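Local coordinates for aggregation suppressing protein (Salmonella enterica subsp. enterica serovar Typhimurium, PDB 4ZJ9) that probably acts as a small heat shock chaperone of the Hsp20 family, suppressing the aggregation of other proteins under stress, at residues 43-48 with 107-112; 80-85 with 129-134; 61-66 with 122-127. All coordinates share one frame; numbering follows the deposited sequence.

Contact 1. Residues 43-48 with 107-112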
loop_
_atom_site.group_PDB
_atom_site.type_symbol
_atom_site.label_atom_id
_atom_site.label_comp_id
_atom_site.label_asym_id
_atom_site.label_seq_id
_atom_site.Cartn_x
_atom_site.Cartn_y
_atom_site.Cartn_z
ATOM N N ALA A 43 1.963 -1.016 -15.536
ATOM C CA ALA A 43 1.500 -1.472 -14.174
ATOM C C ALA A 43 0.593 -0.412 -13.539
ATOM O O ALA A 43 1.055 0.647 -13.080
ATOM C CB ALA A 43 2.688 -1.786 -13.264
ATOM N N THR A 44 -0.711 -0.698 -13.548
ATOM C CA THR A 44 -1.710 0.198 -12.952
ATOM C C THR A 44 -2.120 -0.315 -11.564
ATOM O O THR A 44 -2.148 -1.534 -11.310
ATOM C CB THR A 44 -2.976 0.339 -13.826
ATOM O OG1 THR A 44 -3.642 -0.926 -13.960
ATOM C CG2 THR A 44 -2.634 0.883 -15.218
ATOM N N PRO A 45 -2.439 0.600 -10.654
ATOM C CA PRO A 45 -2.764 0.126 -9.328
ATOM C C PRO A 45 -3.943 -0.766 -9.288
ATOM O O PRO A 45 -4.968 -0.535 -9.973
ATOM C CB PRO A 45 -3.029 1.427 -8.541
ATOM C CG PRO A 45 -2.437 2.509 -9.337
ATOM C CD PRO A 45 -2.596 2.064 -10.764
ATOM N N ALA A 46 -3.856 -1.789 -8.445
ATOM C CA ALA A 46 -4.998 -2.610 -8.160
ATOM C C ALA A 46 -6.107 -1.760 -7.556
ATOM O O ALA A 46 -5.837 -0.784 -6.870
ATOM C CB ALA A 46 -4.568 -3.730 -7.195
ATOM N N TYR A 47 -7.338 -2.106 -7.793
ATOM C CA TYR A 47 -8.432 -1.446 -7.150
ATOM C C TYR A 47 -9.582 -2.428 -6.860
ATOM O O TYR A 47 -9.667 -3.558 -7.404
ATOM C CB TYR A 47 -8.907 -0.206 -7.958
ATOM C CG TYR A 47 -9.599 -0.556 -9.278
ATOM C CD1 TYR A 47 -8.880 -0.699 -10.449
ATOM C CD2 TYR A 47 -11.001 -0.725 -9.344
ATOM C CE1 TYR A 47 -9.501 -1.066 -11.641
ATOM C CE2 TYR A 47 -11.641 -1.047 -10.538
ATOM C CZ TYR A 47 -10.886 -1.244 -11.675
ATOM O OH TYR A 47 -11.531 -1.540 -12.858
ATOM N N ASP A 48 -10.475 -1.976 -6.001
ATOM C CA ASP A 48 -11.679 -2.677 -5.686
ATOM C C ASP A 48 -12.774 -1.683 -5.982
ATOM O O ASP A 48 -12.603 -0.463 -5.824
ATOM C CB ASP A 48 -11.790 -2.968 -4.202
ATOM C CG ASP A 48 -10.880 -4.103 -3.732
ATOM O OD1 ASP A 48 -10.321 -4.889 -4.563
ATOM O OD2 ASP A 48 -10.712 -4.169 -2.503
ATOM N N PHE A 107 0.164 6.797 -12.899
ATOM C CA PHE A 107 -0.987 6.079 -13.420
ATOM C C PHE A 107 -2.165 7.011 -13.624
ATOM O O PHE A 107 -2.152 8.152 -13.168
ATOM C CB PHE A 107 -1.399 4.982 -12.452
ATOM C CG PHE A 107 -1.865 5.500 -11.118
ATOM C CD1 PHE A 107 -0.971 5.676 -10.067
ATOM C CD2 PHE A 107 -3.206 5.771 -10.903
ATOM C CE1 PHE A 107 -1.422 6.123 -8.833
ATOM C CE2 PHE A 107 -3.657 6.201 -9.673
ATOM C CZ PHE A 107 -2.751 6.426 -8.653
ATOM N N GLN A 108 -3.166 6.522 -14.330
ATOM C CA GLN A 108 -4.407 7.202 -14.467
ATOM C C GLN A 108 -5.500 6.169 -14.632
ATOM O O GLN A 108 -5.484 5.330 -15.557
ATOM C CB GLN A 108 -4.411 8.189 -15.626
ATOM C CG GLN A 108 -5.525 9.211 -15.444
ATOM C CD GLN A 108 -6.196 9.598 -16.730
ATOM O OE1 GLN A 108 -6.846 8.763 -17.370
ATOM N NE2 GLN A 108 -6.044 10.861 -17.120
ATOM N N LEU A 109 -6.428 6.227 -13.680
ATOM C CA LEU A 109 -7.601 5.419 -13.675
ATOM C C LEU A 109 -8.761 6.333 -14.052
ATOM O O LEU A 109 -8.744 7.475 -13.714
ATOM C CB LEU A 109 -7.787 4.779 -12.308
ATOM C CG LEU A 109 -6.655 3.856 -11.878
ATOM C CD1 LEU A 109 -7.029 3.305 -10.536
ATOM C CD2 LEU A 109 -6.467 2.688 -12.849
ATOM N N SER A 110 -9.734 5.812 -14.795
ATOM C CA SER A 110 -10.909 6.584 -15.278
ATOM C C SER A 110 -12.153 5.794 -15.051
ATOM O O SER A 110 -12.196 4.578 -15.334
ATOM C CB SER A 110 -10.741 6.896 -16.752
ATOM O OG SER A 110 -9.887 8.026 -16.889
ATOM N N PHE A 111 -13.142 6.410 -14.439
ATOM C CA PHE A 111 -14.434 5.714 -14.193
ATOM C C PHE A 111 -15.567 6.596 -14.587
ATOM O O PHE A 111 -15.679 7.724 -14.102
ATOM C CB PHE A 111 -14.582 5.274 -12.716
ATOM C CG PHE A 111 -13.416 4.465 -12.205
ATOM C CD1 PHE A 111 -12.266 5.106 -11.743
ATOM C CD2 PHE A 111 -13.455 3.068 -12.238
ATOM C CE1 PHE A 111 -11.178 4.374 -11.302
ATOM C CE2 PHE A 111 -12.371 2.327 -11.793
ATOM C CZ PHE A 111 -11.219 2.980 -11.336
ATOM N N SER A 112 -16.412 6.110 -15.494
ATOM C CA SER A 112 -17.603 6.879 -15.910
ATOM C C SER A 112 -18.544 6.946 -14.701
ATOM O O SER A 112 -18.731 5.961 -13.986
ATOM C CB SER A 112 -18.312 6.236 -17.129
ATOM O OG SER A 112 -18.567 7.243 -18.101
#

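Contact 2. Residues 80-85 with 129-134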
loop_
_atom_site.group_PDB
_atom_site.type_symbol
_atom_site.label_atom_id
_atom_site.label_comp_id
_atom_site.label_asym_id
_atom_site.label_seq_id
_atom_site.Cartn_x
_atom_site.Cartn_y
_atom_site.Cartn_z
ATOM N N LEU A 80 -14.690 10.310 -13.745
ATOM C CA LEU A 80 -13.846 10.468 -12.552
ATOM C C LEU A 80 -12.485 9.991 -12.946
ATOM O O LEU A 80 -12.340 8.825 -13.363
ATOM C CB LEU A 80 -14.351 9.571 -11.426
ATOM C CG LEU A 80 -13.427 9.484 -10.208
ATOM C CD1 LEU A 80 -13.215 10.867 -9.595
ATOM C CD2 LEU A 80 -14.033 8.542 -9.202
ATOM N N ASN A 81 -11.498 10.876 -12.782
ATOM C CA ASN A 81 -10.135 10.609 -13.164
ATOM C C ASN A 81 -9.295 10.689 -11.914
ATOM O O ASN A 81 -9.390 11.666 -11.151
ATOM C CB ASN A 81 -9.638 11.596 -14.209
ATOM C CG ASN A 81 -10.367 11.443 -15.534
ATOM O OD1 ASN A 81 -10.603 10.297 -16.030
ATOM N ND2 ASN A 81 -10.745 12.580 -16.118
ATOM N N ILE A 82 -8.554 9.631 -11.673
ATOM C CA ILE A 82 -7.638 9.559 -10.555
ATOM C C ILE A 82 -6.239 9.463 -11.139
ATOM O O ILE A 82 -5.911 8.491 -11.804
ATOM C CB ILE A 82 -7.865 8.293 -9.706
ATOM C CG1 ILE A 82 -9.336 8.027 -9.366
ATOM C CG2 ILE A 82 -6.921 8.305 -8.465
ATOM C CD1 ILE A 82 -9.987 9.034 -8.483
ATOM N N THR A 83 -5.399 10.445 -10.851
ATOM C CA THR A 83 -4.069 10.524 -11.450
ATOM C C THR A 83 -3.006 10.543 -10.392
ATOM O O THR A 83 -3.050 11.338 -9.475
ATOM C CB THR A 83 -3.909 11.829 -12.246
ATOM O OG1 THR A 83 -5.005 11.944 -13.152
ATOM C CG2 THR A 83 -2.598 11.834 -13.011
ATOM N N GLY A 84 -2.027 9.690 -10.542
ATOM C CA GLY A 84 -0.878 9.687 -9.688
ATOM C C GLY A 84 0.297 10.103 -10.515
ATOM O O GLY A 84 0.624 9.463 -11.545
ATOM N N LYS A 85 0.940 11.180 -10.070
ATOM C CA LYS A 85 2.110 11.678 -10.760
ATOM C C LYS A 85 3.208 11.807 -9.743
ATOM O O LYS A 85 3.205 12.708 -8.896
ATOM C CB LYS A 85 1.883 12.983 -11.551
ATOM C CG LYS A 85 1.384 12.687 -12.974
ATOM C CD LYS A 85 1.037 13.974 -13.716
ATOM C CE LYS A 85 -0.045 13.790 -14.783
ATOM N NZ LYS A 85 -0.556 15.105 -15.276
ATOM N N LEU A 129 -6.495 4.523 -1.345
ATOM C CA LEU A 129 -7.230 5.739 -1.649
ATOM C C LEU A 129 -8.673 5.305 -1.743
ATOM O O LEU A 129 -9.000 4.453 -2.588
ATOM C CB LEU A 129 -6.763 6.298 -2.981
ATOM C CG LEU A 129 -7.559 7.563 -3.408
ATOM C CD1 LEU A 129 -7.407 8.766 -2.471
ATOM C CD2 LEU A 129 -7.032 7.903 -4.782
ATOM N N LEU A 130 -9.512 5.843 -0.885
ATOM C CA LEU A 130 -10.895 5.514 -0.796
ATOM C C LEU A 130 -11.747 6.666 -1.297
ATOM O O LEU A 130 -11.749 7.751 -0.709
ATOM C CB LEU A 130 -11.283 5.213 0.658
ATOM C CG LEU A 130 -11.068 3.719 0.989
ATOM C CD1 LEU A 130 -9.615 3.340 1.115
ATOM C CD2 LEU A 130 -11.708 3.442 2.336
ATOM N N VAL A 131 -12.511 6.405 -2.346
ATOM C CA VAL A 131 -13.351 7.395 -2.996
ATOM C C VAL A 131 -14.820 6.972 -2.966
ATOM O O VAL A 131 -15.215 5.976 -3.592
ATOM C CB VAL A 131 -12.906 7.580 -4.433
ATOM C CG1 VAL A 131 -13.702 8.755 -5.045
ATOM C CG2 VAL A 131 -11.440 7.947 -4.429
ATOM N N GLU A 132 -15.641 7.714 -2.233
ATOM C CA GLU A 132 -17.081 7.458 -2.192
ATOM C C GLU A 132 -17.747 8.228 -3.294
ATOM O O GLU A 132 -17.501 9.406 -3.471
ATOM C CB GLU A 132 -17.714 7.898 -0.860
ATOM C CG GLU A 132 -16.984 7.290 0.334
ATOM C CD GLU A 132 -17.584 7.668 1.677
ATOM O OE1 GLU A 132 -18.298 8.704 1.754
ATOM O OE2 GLU A 132 -17.327 6.911 2.649
ATOM N N ILE A 133 -18.594 7.522 -4.008
ATOM C CA ILE A 133 -19.293 8.050 -5.144
ATOM C C ILE A 133 -20.788 7.834 -4.835
ATOM O O ILE A 133 -21.227 6.722 -4.560
ATOM C CB ILE A 133 -18.906 7.345 -6.433
ATOM C CG1 ILE A 133 -17.416 7.496 -6.742
ATOM C CG2 ILE A 133 -19.745 7.836 -7.601
ATOM C CD1 ILE A 133 -16.892 6.270 -7.479
ATOM N N TYR A 134 -21.534 8.931 -4.875
ATOM C CA TYR A 134 -22.944 8.971 -4.422
ATOM C C TYR A 134 -23.843 9.396 -5.600
ATOM O O TYR A 134 -23.441 10.279 -6.364
ATOM C CB TYR A 134 -23.045 9.983 -3.260
ATOM C CG TYR A 134 -22.166 9.634 -2.086
#

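Contact 3. Residues 61-66 with 122-127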
loop_
_atom_site.group_PDB
_atom_site.type_symbol
_atom_site.label_atom_id
_atom_site.label_comp_id
_atom_site.label_asym_id
_atom_site.label_seq_id
_atom_site.Cartn_x
_atom_site.Cartn_y
_atom_site.Cartn_z
ATOM N N VAL A 61 -8.411 2.318 -4.210
ATOM C CA VAL A 61 -7.235 2.155 -5.028
ATOM C C VAL A 61 -6.021 1.891 -4.125
ATOM O O VAL A 61 -5.803 2.592 -3.147
ATOM C CB VAL A 61 -6.984 3.412 -5.869
ATOM C CG1 VAL A 61 -5.862 3.177 -6.883
ATOM C CG2 VAL A 61 -8.250 3.780 -6.599
ATOM N N SER A 62 -5.246 0.864 -4.494
ATOM C CA SER A 62 -4.021 0.478 -3.746
ATOM C C SER A 62 -2.882 1.423 -4.170
ATOM O O SER A 62 -2.462 1.383 -5.321
ATOM C CB SER A 62 -3.587 -0.953 -4.028
ATOM O OG SER A 62 -2.440 -1.297 -3.188
ATOM N N VAL A 63 -2.448 2.302 -3.263
ATOM C CA VAL A 63 -1.462 3.302 -3.591
ATOM C C VAL A 63 -0.413 3.395 -2.443
ATOM O O VAL A 63 -0.232 4.461 -1.841
ATOM C CB VAL A 63 -2.077 4.678 -3.895
ATOM C CG1 VAL A 63 -2.722 4.668 -5.292
ATOM C CG2 VAL A 63 -3.011 5.066 -2.807
ATOM N N PRO A 64 0.310 2.276 -2.166
ATOM C CA PRO A 64 1.218 2.327 -1.003
ATOM C C PRO A 64 2.389 3.235 -1.340
ATOM O O PRO A 64 2.826 3.266 -2.507
ATOM C CB PRO A 64 1.623 0.880 -0.835
ATOM C CG PRO A 64 1.445 0.235 -2.189
ATOM C CD PRO A 64 0.230 0.935 -2.735
ATOM N N GLY A 65 2.852 4.003 -0.355
ATOM C CA GLY A 65 3.926 4.960 -0.576
ATOM C C GLY A 65 3.603 6.260 -1.286
ATOM O O GLY A 65 4.469 7.149 -1.454
ATOM N N TRP A 66 2.386 6.371 -1.779
ATOM C CA TRP A 66 1.953 7.622 -2.456
ATOM C C TRP A 66 1.583 8.679 -1.431
ATOM O O TRP A 66 0.946 8.337 -0.407
ATOM C CB TRP A 66 0.772 7.344 -3.398
ATOM C CG TRP A 66 1.171 6.621 -4.618
ATOM C CD1 TRP A 66 1.355 5.295 -4.763
ATOM C CD2 TRP A 66 1.447 7.217 -5.877
ATOM N NE1 TRP A 66 1.721 5.007 -6.027
ATOM C CE2 TRP A 66 1.774 6.183 -6.752
ATOM C CE3 TRP A 66 1.474 8.532 -6.325
ATOM C CZ2 TRP A 66 2.120 6.398 -8.057
ATOM C CZ3 TRP A 66 1.823 8.762 -7.645
ATOM C CH2 TRP A 66 2.131 7.687 -8.507
ATOM N N ALA A 122 -12.522 11.824 -0.904
ATOM C CA ALA A 122 -11.407 10.897 -1.185
ATOM C C ALA A 122 -10.438 10.932 -0.007
ATOM O O ALA A 122 -9.915 11.958 0.338
ATOM C CB ALA A 122 -10.722 11.235 -2.465
ATOM N N LYS A 123 -10.270 9.798 0.661
ATOM C CA LYS A 123 -9.436 9.701 1.868
ATOM C C LYS A 123 -8.270 8.820 1.515
ATOM O O LYS A 123 -8.435 7.761 0.951
ATOM C CB LYS A 123 -10.248 9.115 2.984
ATOM C CG LYS A 123 -11.541 9.885 3.269
ATOM C CD LYS A 123 -12.306 9.319 4.461
ATOM C CE LYS A 123 -13.297 10.353 5.015
ATOM N NZ LYS A 123 -14.254 9.740 5.979
ATOM N N LEU A 124 -7.085 9.232 1.886
ATOM C CA LEU A 124 -5.903 8.421 1.721
ATOM C C LEU A 124 -5.523 7.931 3.120
ATOM O O LEU A 124 -5.226 8.752 4.034
ATOM C CB LEU A 124 -4.831 9.272 1.104
ATOM C CG LEU A 124 -3.444 8.688 0.948
ATOM C CD1 LEU A 124 -3.516 7.585 -0.130
ATOM C CD2 LEU A 124 -2.467 9.759 0.534
ATOM N N GLU A 125 -5.547 6.609 3.312
ATOM C CA GLU A 125 -5.223 6.018 4.591
ATOM C C GLU A 125 -4.731 4.622 4.418
ATOM O O GLU A 125 -5.257 3.873 3.611
ATOM C CB GLU A 125 -6.480 6.013 5.502
ATOM C CG GLU A 125 -6.246 5.510 6.958
ATOM C CD GLU A 125 -5.982 6.586 8.055
ATOM O OE1 GLU A 125 -4.873 7.187 8.158
ATOM O OE2 GLU A 125 -6.907 6.807 8.871
ATOM N N GLN A 126 -3.675 4.273 5.106
ATOM C CA GLN A 126 -3.071 2.934 4.991
ATOM C C GLN A 126 -2.712 2.449 3.669
ATOM O O GLN A 126 -2.795 1.257 3.402
ATOM C CB GLN A 126 -3.984 1.954 5.713
ATOM C CG GLN A 126 -4.091 2.480 7.155
ATOM C CD GLN A 126 -4.097 1.374 8.153
ATOM O OE1 GLN A 126 -5.157 0.795 8.421
ATOM N NE2 GLN A 126 -2.919 1.024 8.674
ATOM N N GLY A 127 -2.200 3.346 2.841
ATOM C CA GLY A 127 -1.758 3.016 1.488
ATOM C C GLY A 127 -2.903 2.757 0.526
ATOM O O GLY A 127 -2.697 2.226 -0.560
#

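Contact 1. Residues 43-48 with 107-112
P45 lies over the face of the F107 ring, the tight part of the contact. P45 CG stands 3.5 Å from the centroid of F107, 11° off the ring normal, a nearly central CH-pi contact, while P45 CD settles 3.5 Å from F107 CG. Proline suits the place because its compact, rigid ring lays CG and CD over the aromatic face, CD beside the electron-withdrawing N. F107 also meets W66 edge-to-face.

Further along, Y47 and F111 form a T-shaped pair in which the edge of F111 points at the face of Y47, with ring centroids 5.2 Å apart and planes at 81°. F111 CE2 makes the closest touch, 3.7 Å from Y47 CE2. The Y47 ring is placed by a first torsion of 70°, which sets CG between the backbone N and the carbonyl carbon.

Between the two aromatic contacts the packing is looser. L109 spreads its branches, CD2 lying 4.4 Å from P45 CD and CD1 4.4 Å from Y47 CD1, and V61 helps cover it. Toward the N terminus the contact opens to solvent: T44 is exposed and touches L109 through CB alone, and A43 is poorly ordered. Y47 also meets the ring of Y99 of the second subunit, and at D48 the sheet continues into a strand of that subunit.

The start of strand 47-51 and the loop before it are thus packed on strand 107-112 of the other sheet of the alpha-crystallin sandwich by ring faces, ring edges and methyls, without hydrogen bonds between the segments, so the fit depends on shape and apolar burial.

Contact 2. Residues 80-85 with 129-134
L80 and I82 reach strand 129-134 through different branches: in L80 the first torsion of 171° carries CG trans to the backbone N, whereas in I82 a chi1 of -47° gives that trans place to the methyl CG2. From there L80 CD2 lies 4.0 Å from I133 CD1 and meets V131 CG1 tip to tip at 4.2 Å, and I82 CG2 comes to 3.7 Å from L129 CD2. V131 divides its methyls between two residues of strand 80-84, CG1 to L80 and CG2 to I82 CD1, the latter looser at 4.4 Å.

The strands run antiparallel, 169° between their directions, but their axes stay 11.1 Å apart, far beyond backbone pairing. They are facing strands of the two sheets of a beta sandwich, the immunoglobulin-like alpha-crystallin domain. Alternate residues point into the interior; N81, between two of them, instead hydrogen-bonds through OD1 to S110 OG. Leucine, isoleucine and valine suit the inward places, their branched ends filling the gap between sheets, and L113 extends the layer beside L80 and I133.

With all five touching residues buried and hydrocarbon meeting hydrocarbon, the cohesion here is hydrophobic, with directional bonds found within each sheet, between backbones and at N81-S110.

Contact 3. Residues 61-66 with 122-127
V63 and G127 join backbone to backbone: V63 N donates to G127 O at 2.7 Å, with an N-H...O angle of 154°. G127 suits the place twice: its positive phi (73°) is easy for glycine, and with no CB it lets its CA come 3.9 Å from P64 CA. The V63 side chain packs beside this bond, its CG2 lying 3.6 Å from G127 O and 3.7 Å from L124 CD1, where the two side chains cross obliquely.

V63 also begins a type II beta turn that ends at W66, closed by W66 N to V63 O at 3.2 Å. P64 and G65 occupy its central positions, where proline's fixed phi and glycine's tolerance of a positive one (76°) both fit. The turn leaves strand 56-62 of the alpha-crystallin sandwich and faces the hairpin between strands 118-125 and 128-134, of which G127 is part.

L124 reaches across to the turn with both methyls. One, CD1, takes V63, while CD2 rests 3.8 Å from W66 O; L71 of strand 71-76 packs on it too. In relatives, the groove between the strands equivalent to 71-76 and 118-125 receives a C-terminal Ile-X-Ile motif, and L124 may line a similar groove here. The second subunit adds packing of its Q126 on L124 and of its S62 on P64, and G65 and Q126 both make backbone hydrogen bonds to it.

How the contacts relate
From the N terminus the chain passes 43-48, 61-66 and 80-85 before the partners follow as 107-112, 122-127 and 129-134. Contact 1 closes the loop from 43-48 to 107-112, contact 3 that from 61-66 to 122-127, and contact 2 that from 80-85 to 129-134; all cross and none nests. Contacts 1 and 2 bridge the two sheets, joined through neighbouring strands 79-84 and 107-112. Contact 3 ties the turn after strand 56-62 to the hairpin of 118-125 and 128-134. Backbone hydrogen bonds within the four-stranded sheet link contact 3 to contact 1 (S62 N to A46 O, just ahead of strand 47-51) and to contact 2 (L129 N to V61 O). Contacts 1 and 3 also touch the second subunit.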